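Putative nisin-resistance protein (Streptococcus agalactiae 515, PDB 4Y68) probably protects the bacterium from the lantibiotic nisin by cleaving it, as a lipoprotein and peptidase of family S41. Local coordinates at residues Arg53-Gln56 and Ile57-Arg61; Leu141-Ile144 and Leu145-Ser149; Ala230-Thr233 and Phe234-Phe237. One frame throughout, in Å; residues are numbered along the deposited sequence.

Interaction 1: residues Arg53-Gln56 and Ile57-Arg61; sequences RQWQ and IIRQR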
loop_
_atom_site.group_PDB
_atom_site.type_symbol
_atom_site.label_atom_id
_atom_site.label_comp_id
_atom_site.label_asym_id
_atom_site.label_seq_id
_atom_site.Cartn_x
_atom_site.Cartn_y
_atom_site.Cartn_z
ATOM N N ARG A 53 5.414 -17.330 -23.693
ATOM C CA ARG A 53 6.707 -17.891 -24.075
ATOM C C ARG A 53 7.863 -17.405 -23.217
ATOM O O ARG A 53 8.687 -18.210 -22.797
ATOM C CB ARG A 53 7.011 -17.587 -25.545
ATOM C CG ARG A 53 8.191 -18.379 -26.109
ATOM C CD ARG A 53 7.782 -19.821 -26.519
ATOM N NE ARG A 53 8.703 -20.330 -27.538
ATOM C CZ ARG A 53 9.740 -21.125 -27.292
ATOM N NH1 ARG A 53 9.982 -21.565 -26.056
ATOM N NH2 ARG A 53 10.524 -21.502 -28.293
ATOM N N GLN A 54 7.972 -16.104 -22.963
ATOM C CA GLN A 54 9.083 -15.675 -22.113
ATOM C C GLN A 54 8.931 -16.197 -20.674
ATOM O O GLN A 54 9.924 -16.514 -20.018
ATOM C CB GLN A 54 9.218 -14.156 -22.104
ATOM C CG GLN A 54 9.329 -13.552 -23.486
ATOM C CD GLN A 54 10.467 -14.171 -24.280
ATOM O OE1 GLN A 54 11.554 -14.409 -23.740
ATOM N NE2 GLN A 54 10.218 -14.458 -25.560
ATOM N N TRP A 55 7.699 -16.287 -20.178
ATOM C CA TRP A 55 7.502 -16.722 -18.797
ATOM C C TRP A 55 8.004 -18.139 -18.562
ATOM O O TRP A 55 8.741 -18.379 -17.623
ATOM C CB TRP A 55 6.035 -16.638 -18.402
ATOM C CG TRP A 55 5.714 -17.507 -17.233
ATOM C CD1 TRP A 55 4.924 -18.636 -17.231
ATOM C CD2 TRP A 55 6.194 -17.345 -15.882
ATOM N NE1 TRP A 55 4.876 -19.162 -15.961
ATOM C CE2 TRP A 55 5.640 -18.391 -15.116
ATOM C CE3 TRP A 55 7.034 -16.409 -15.251
ATOM C CZ2 TRP A 55 5.895 -18.530 -13.740
ATOM C CZ3 TRP A 55 7.290 -16.547 -13.895
ATOM C CH2 TRP A 55 6.731 -17.605 -13.153
ATOM N N GLN A 56 7.582 -19.107 -19.369
ATOM C CA GLN A 56 8.232 -20.420 -19.268
ATOM C C GLN A 56 9.512 -20.202 -20.000
ATOM O O GLN A 56 9.530 -19.392 -20.884
ATOM C CB GLN A 56 7.407 -21.523 -19.892
ATOM C CG GLN A 56 7.081 -21.248 -21.309
ATOM C CD GLN A 56 5.602 -21.089 -21.511
ATOM O OE1 GLN A 56 4.824 -21.222 -20.553
ATOM N NE2 GLN A 56 5.188 -20.809 -22.763
ATOM N N ILE A 57 10.580 -20.886 -19.656
ATOM C CA ILE A 57 11.941 -20.478 -20.101
ATOM C C ILE A 57 12.555 -19.857 -18.899
ATOM O O ILE A 57 13.492 -20.416 -18.341
ATOM C CB ILE A 57 12.038 -19.440 -21.273
ATOM C CG1 ILE A 57 11.624 -20.033 -22.626
ATOM C CG2 ILE A 57 13.475 -18.886 -21.391
ATOM C CD1 ILE A 57 11.514 -18.974 -23.728
ATOM N N ILE A 58 12.020 -18.700 -18.487
ATOM C CA ILE A 58 12.431 -18.137 -17.204
ATOM C C ILE A 58 12.068 -19.135 -16.114
ATOM O O ILE A 58 12.906 -19.485 -15.278
ATOM C CB ILE A 58 11.789 -16.774 -16.914
ATOM C CG1 ILE A 58 12.435 -15.692 -17.778
ATOM C CG2 ILE A 58 11.983 -16.406 -15.453
ATOM C CD1 ILE A 58 11.660 -14.350 -17.758
ATOM N N ARG A 59 10.839 -19.639 -16.161
ATOM C CA ARG A 59 10.397 -20.595 -15.160
ATOM C C ARG A 59 11.164 -21.916 -15.288
ATOM O O ARG A 59 11.620 -22.481 -14.286
ATOM C CB ARG A 59 8.890 -20.855 -15.261
ATOM C CG ARG A 59 8.487 -22.119 -14.521
ATOM C CD ARG A 59 6.986 -22.274 -14.289
ATOM N NE ARG A 59 6.737 -23.112 -13.114
ATOM C CZ ARG A 59 5.532 -23.315 -12.578
ATOM N NH1 ARG A 59 4.456 -22.768 -13.127
ATOM N NH2 ARG A 59 5.399 -24.066 -11.495
ATOM N N GLN A 60 11.299 -22.409 -16.517
ATOM C CA GLN A 60 12.057 -23.634 -16.762
ATOM C C GLN A 60 13.490 -23.469 -16.280
ATOM O O GLN A 60 14.025 -24.337 -15.593
ATOM C CB GLN A 60 12.019 -24.013 -18.253
ATOM C CG GLN A 60 13.025 -25.092 -18.673
ATOM C CD GLN A 60 14.389 -24.520 -19.102
ATOM O OE1 GLN A 60 14.508 -23.342 -19.496
ATOM N NE2 GLN A 60 15.424 -25.358 -19.025
ATOM N N ARG A 61 14.106 -22.339 -16.612
ATOM C CA ARG A 61 15.480 -22.097 -16.188
ATOM C C ARG A 61 15.579 -22.086 -14.666
ATOM O O ARG A 61 16.575 -22.523 -14.077
ATOM C CB ARG A 61 16.002 -20.778 -16.752
ATOM C CG ARG A 61 17.419 -20.478 -16.283
ATOM C CD ARG A 61 18.085 -19.363 -17.096
ATOM N NE ARG A 61 17.373 -18.095 -16.987
ATOM C CZ ARG A 61 16.704 -17.525 -17.981
ATOM N NH1 ARG A 61 16.667 -18.096 -19.175
ATOM N NH2 ARG A 61 16.082 -16.374 -17.783
#

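Interaction 2: residues Leu141-Ile144 and Leu145-Ser149; sequences LQNI and LMEKS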
loop_
_atom_site.group_PDB
_atom_site.type_symbol
_atom_site.label_atom_id
_atom_site.label_comp_id
_atom_site.label_asym_id
_atom_site.label_seq_id
_atom_site.Cartn_x
_atom_site.Cartn_y
_atom_site.Cartn_z
ATOM N N LEU A 141 -4.754 9.356 14.348
ATOM C CA LEU A 141 -5.303 10.122 13.243
ATOM C C LEU A 141 -6.741 10.525 13.544
ATOM O O LEU A 141 -7.116 11.693 13.423
ATOM C CB LEU A 141 -5.241 9.322 11.939
ATOM C CG LEU A 141 -3.913 9.440 11.201
ATOM C CD1 LEU A 141 -3.793 8.402 10.113
ATOM C CD2 LEU A 141 -3.790 10.834 10.611
ATOM N N GLN A 142 -7.541 9.536 13.921
ATOM C CA GLN A 142 -8.918 9.754 14.320
ATOM C C GLN A 142 -9.014 10.912 15.332
ATOM O O GLN A 142 -9.789 11.844 15.138
ATOM C CB GLN A 142 -9.486 8.462 14.897
ATOM C CG GLN A 142 -10.890 8.551 15.443
ATOM C CD GLN A 142 -11.942 8.298 14.400
ATOM O OE1 GLN A 142 -11.920 8.876 13.305
ATOM N NE2 GLN A 142 -12.878 7.423 14.727
ATOM N N ASN A 143 -8.202 10.880 16.386
ATOM C CA ASN A 143 -8.277 11.937 17.390
ATOM C C ASN A 143 -8.023 13.302 16.800
ATOM O O ASN A 143 -8.749 14.250 17.088
ATOM C CB ASN A 143 -7.299 11.717 18.533
ATOM C CG ASN A 143 -7.270 12.909 19.489
ATOM O OD1 ASN A 143 -6.565 13.896 19.255
ATOM N ND2 ASN A 143 -8.069 12.838 20.552
ATOM N N ILE A 144 -6.996 13.399 15.968
ATOM C CA ILE A 144 -6.660 14.672 15.348
ATOM C C ILE A 144 -7.810 15.203 14.530
ATOM O O ILE A 144 -8.157 16.370 14.644
ATOM C CB ILE A 144 -5.426 14.568 14.444
ATOM C CG1 ILE A 144 -4.172 14.335 15.301
ATOM C CG2 ILE A 144 -5.317 15.834 13.568
ATOM C CD1 ILE A 144 -2.919 14.056 14.493
ATOM N N LEU A 145 -8.404 14.333 13.714
ATOM C CA LEU A 145 -9.433 14.746 12.764
ATOM C C LEU A 145 -10.772 15.021 13.451
ATOM O O LEU A 145 -11.500 15.911 13.028
ATOM C CB LEU A 145 -9.617 13.682 11.672
ATOM C CG LEU A 145 -8.460 13.504 10.676
ATOM C CD1 LEU A 145 -8.661 12.291 9.769
ATOM C CD2 LEU A 145 -8.268 14.748 9.845
ATOM N N MET A 146 -11.081 14.270 14.510
ATOM C CA MET A 146 -12.392 14.365 15.162
ATOM C C MET A 146 -12.437 15.358 16.346
ATOM O O MET A 146 -13.462 16.002 16.575
ATOM C CB MET A 146 -12.851 12.976 15.639
ATOM C CG MET A 146 -13.208 11.976 14.504
ATOM S SD MET A 146 -14.584 12.436 13.405
ATOM C CE MET A 146 -15.938 12.640 14.567
ATOM N N GLU A 147 -11.335 15.492 17.078
ATOM C CA GLU A 147 -11.320 16.309 18.289
ATOM C C GLU A 147 -10.479 17.588 18.238
ATOM O O GLU A 147 -10.311 18.253 19.256
ATOM C CB GLU A 147 -10.830 15.463 19.442
ATOM C CG GLU A 147 -11.494 14.113 19.482
ATOM C CD GLU A 147 -11.996 13.805 20.846
ATOM O OE1 GLU A 147 -12.266 14.769 21.584
ATOM O OE2 GLU A 147 -12.111 12.616 21.194
ATOM N N LYS A 148 -9.928 17.927 17.080
ATOM C CA LYS A 148 -9.169 19.161 16.972
ATOM C C LYS A 148 -9.976 20.163 16.182
ATOM O O LYS A 148 -10.914 19.811 15.466
ATOM C CB LYS A 148 -7.814 18.952 16.300
ATOM C CG LYS A 148 -6.858 18.021 17.038
ATOM C CD LYS A 148 -6.418 18.570 18.379
ATOM C CE LYS A 148 -5.205 17.793 18.872
ATOM N NZ LYS A 148 -4.886 18.078 20.285
ATOM N N SER A 149 -9.603 21.423 16.310
ATOM C CA SER A 149 -10.328 22.477 15.638
ATOM C C SER A 149 -9.548 22.969 14.419
ATOM O O SER A 149 -8.358 23.282 14.521
ATOM C CB SER A 149 -10.595 23.614 16.618
ATOM O OG SER A 149 -10.760 24.831 15.931
#

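Interaction 3: residues Ala230-Thr233 and Phe234-Phe237; sequences AEMT and FLSF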
loop_
_atom_site.group_PDB
_atom_site.type_symbol
_atom_site.label_atom_id
_atom_site.label_comp_id
_atom_site.label_asym_id
_atom_site.label_seq_id
_atom_site.Cartn_x
_atom_site.Cartn_y
_atom_site.Cartn_z
ATOM N N ALA A 230 0.513 3.886 0.203
ATOM C CA ALA A 230 0.421 5.329 0.270
ATOM C C ALA A 230 -0.152 5.862 -1.027
ATOM O O ALA A 230 -0.938 6.801 -1.019
ATOM C CB ALA A 230 1.802 5.945 0.548
ATOM N N GLU A 231 0.255 5.269 -2.152
ATOM C CA GLU A 231 -0.303 5.683 -3.433
ATOM C C GLU A 231 -1.797 5.308 -3.523
ATOM O O GLU A 231 -2.599 6.104 -3.978
ATOM C CB GLU A 231 0.472 5.068 -4.579
ATOM C CG GLU A 231 1.807 5.711 -4.802
ATOM C CD GLU A 231 2.579 5.017 -5.873
ATOM O OE1 GLU A 231 2.992 3.848 -5.645
ATOM O OE2 GLU A 231 2.743 5.625 -6.948
ATOM N N MET A 232 -2.164 4.115 -3.051
ATOM C CA MET A 232 -3.570 3.702 -3.076
ATOM C C MET A 232 -4.411 4.478 -2.062
ATOM O O MET A 232 -5.615 4.648 -2.260
ATOM C CB MET A 232 -3.716 2.198 -2.824
ATOM C CG MET A 232 -4.027 1.420 -4.123
ATOM S SD MET A 232 -2.651 1.569 -5.287
ATOM C CE MET A 232 -1.517 0.506 -4.378
ATOM N N THR A 233 -3.782 4.930 -0.979
ATOM C CA THR A 233 -4.414 5.878 -0.081
ATOM C C THR A 233 -4.627 7.203 -0.797
ATOM O O THR A 233 -5.697 7.802 -0.683
ATOM C CB THR A 233 -3.591 6.113 1.196
ATOM O OG1 THR A 233 -3.559 4.901 1.936
ATOM C CG2 THR A 233 -4.243 7.200 2.063
ATOM N N PHE A 234 -3.607 7.662 -1.521
ATOM C CA PHE A 234 -3.747 8.854 -2.348
ATOM C C PHE A 234 -4.894 8.685 -3.342
ATOM O O PHE A 234 -5.692 9.580 -3.491
ATOM C CB PHE A 234 -2.440 9.153 -3.103
ATOM C CG PHE A 234 -2.472 10.420 -3.926
ATOM C CD1 PHE A 234 -3.367 11.434 -3.645
ATOM C CD2 PHE A 234 -1.598 10.593 -4.983
ATOM C CE1 PHE A 234 -3.395 12.596 -4.402
ATOM C CE2 PHE A 234 -1.618 11.757 -5.748
ATOM C CZ PHE A 234 -2.519 12.755 -5.454
ATOM N N LEU A 235 -4.974 7.541 -4.030
ATOM C CA LEU A 235 -6.053 7.339 -5.004
ATOM C C LEU A 235 -7.436 7.423 -4.363
ATOM O O LEU A 235 -8.385 7.855 -4.997
ATOM C CB LEU A 235 -5.901 5.992 -5.715
ATOM C CG LEU A 235 -4.719 5.985 -6.674
ATOM C CD1 LEU A 235 -4.647 4.675 -7.472
ATOM C CD2 LEU A 235 -4.843 7.187 -7.599
ATOM N N SER A 236 -7.541 7.017 -3.102
ATOM C CA SER A 236 -8.833 6.990 -2.421
ATOM C C SER A 236 -9.441 8.383 -2.226
ATOM O O SER A 236 -10.622 8.488 -1.931
ATOM C CB SER A 236 -8.701 6.318 -1.064
ATOM O OG SER A 236 -8.138 5.039 -1.186
ATOM N N PHE A 237 -8.626 9.431 -2.371
ATOM C CA PHE A 237 -9.103 10.825 -2.305
ATOM C C PHE A 237 -9.361 11.436 -3.680
ATOM O O PHE A 237 -9.898 12.541 -3.773
ATOM C CB PHE A 237 -8.099 11.719 -1.563
ATOM C CG PHE A 237 -7.998 11.430 -0.084
ATOM C CD1 PHE A 237 -8.754 12.148 0.831
ATOM C CD2 PHE A 237 -7.140 10.447 0.390
ATOM C CE1 PHE A 237 -8.664 11.895 2.192
ATOM C CE2 PHE A 237 -7.048 10.178 1.744
ATOM C CZ PHE A 237 -7.812 10.914 2.656
#

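Interaction 1: residues Arg53-Gln56 and Ile57-Arg61
Trp-55 and Arg-59 are joined across one helical turn by a backbone hydrogen bond from Arg-59 N to Trp-55 O of 2.9 Å, while the neighbouring bond from Ile-58 N to Gln-54 O is weak at 3.4 Å. The helix is 55-66, on the surface of the protein. The indole and the arginine chain on the next turn carry the contact. Arg-59 CB lies over one face of the indole, 4.2 Å from the centroid of the Trp-55 six-membered ring and 18° off its normal, a CH-pi contact. Farther out, Arg-59 CD approaches Trp-55 CZ2 at 3.9 Å, so the aliphatic chain leaves the face over the CE2-CZ2 rim. Because Trp-55 CG is anti to the backbone N (chi1 159°), the indole swings along the helix toward the following turn. The arginine runs straight from CG to NE, which carries its guanidinium beyond the indole, and the two planes stand 61° apart instead of stacking. Ile-58 offers its branched, apolar side chain to Glu-81 and Tyr-85 of helix 72-87, where Tyr-85 also touches Trp-55. A tryptophan suits this place because it couples a broad apolar face with one polar N-H: the buried ring packs on Val-43 of helix 32-46, and its NE1 donates to Glu-44 OE1. That same carboxylate oxygen makes a salt bridge with Arg-59 NH1, while Asp-41 takes NH2 and Glu-63 takes NE. With three acidic partners around it, the guanidinium is well compensated, and the positive charge probably favours the ionised form of these carboxylates.

Interaction 2: residues Leu141-Ile144 and Leu145-Ser149
Leu-141, Gln-142 and Asn-143 accept the amides of Leu-145, Met-146 and Glu-147 in regular i to i+4 bonds of 3.0, 2.8 and 2.9 Å, N to O in each pair, and Lys-148 N reaches Ile-144 O in a weak bond of 3.4 Å. This is the last part of helix 131-147, the crossover of the beta-alpha-beta unit made with the parallel, adjacent strands 118-122 and 152-156. The helix is amphipathic. Leu-141 and Ile-144 turn to the sheet, lying on Ile-121 of strand 118-122, and Ile-144 adds Leu-119 and Tyr-111. Leu-145, also buried, meets the loop at Ser-174. Branched aliphatic residues suit this face because they fill the space between helix and strands without polar groups to satisfy. On the side away from the sheet, Gln-142, which also touches Ile-206 and Thr-210, and Asn-143 reach toward the next turn. Gln-142 and Met-146 lie side by side and point the same way, with Gln-142 OE1 3.6 Å from Met-146 CG; the glutamine has CG anti to the backbone N (chi1 176°) and then bends at CB-CG, which brings its amide beside the start of the methionine chain. Asn-143 meets Glu-147 at about a right angle, its amide resting against the methylene part of that residue, with ND2 3.8 Å from Glu-147 CG. The amide and carboxylate planes are 29° apart. Lys-148 folds back over the last turn through a bend at CB-CG, and its side chain touches Leu-119 and Tyr-111. This tail suits a lysine, whose methylenes can lie on apolar neighbours while the ammonium group continues beyond. Its CB and CG sit at 3.1 and 3.2 Å from Ile-144 O.

Interaction 3: residues Ala230-Thr233 and Phe234-Phe237
Helix 229-235 is the short crossover helix of a beta-alpha-beta unit with strands 218-222 and 243-247, and a buried turn of it is formed where Ala-230 to Thr-233 meet Phe-234 to Phe-237. Two regular bonds, Phe-234 N to Ala-230 O and Leu-235 N to Glu-231 O, both 2.8 Å, hold the turn. At the next position Met-232 O is shared: Ser-236 OG donates to it at 2.8 Å, in the carbonyl plane, while Ser-236 N makes only a weak bond of 3.2 Å to the same oxygen and another weak one to Thr-233 O. The serine hydroxyl, beside its own backbone N (chi1 -55°), thus gives Met-232 O a second donor. Phe-237 lies alongside Thr-233, pointing the same way; its CD2 edge approaches Thr-233 O at 3.2 Å, near the ring plane, and CE2 comes 4.1 Å from the threonine methyl CG2. Threonine suits this buried spot because its methyl meets the ring while its OG1 hydrogen-bonds Ser-229 O; the side chain as a whole touches Met-168 and Ile-169 of helix 165-171. Met-232 SD and Leu-235 CD1 make a loose apolar contact at 4.3 Å. Ser-228 N, just before the helix, and Thr-250 OG1, Gly-252 N and Tyr-253 N satisfy the buried carboxylate of Glu-231, the last three tying it to the loop after strand 243-247. In S41 peptidases the nucleophilic serine stands at the start of a helix following a central strand, and the run Ser-228, Ser-229, Ala-230, Glu-231 here resembles that serine motif, consistent with the family's fold.

The three contacts follow one another along the chain and none touches another. Interactions 2 and 3 both belong to the S41 peptidase part of the chain and to beta-alpha-beta units built on the same mixed set of strands; their centres are about 20 Å apart and their nearest atoms about 7 Å. Interaction 3 is wholly buried, about 8 Å from the centre of the chain, and is the one most likely to border the active site of the peptidase. Interaction 1 belongs to a helical bundle with helices 32-46 and 72-87, its centre about 34 Å from that of interaction 3. It lies across the chain's centre from interaction 2, about 52 Å between centres.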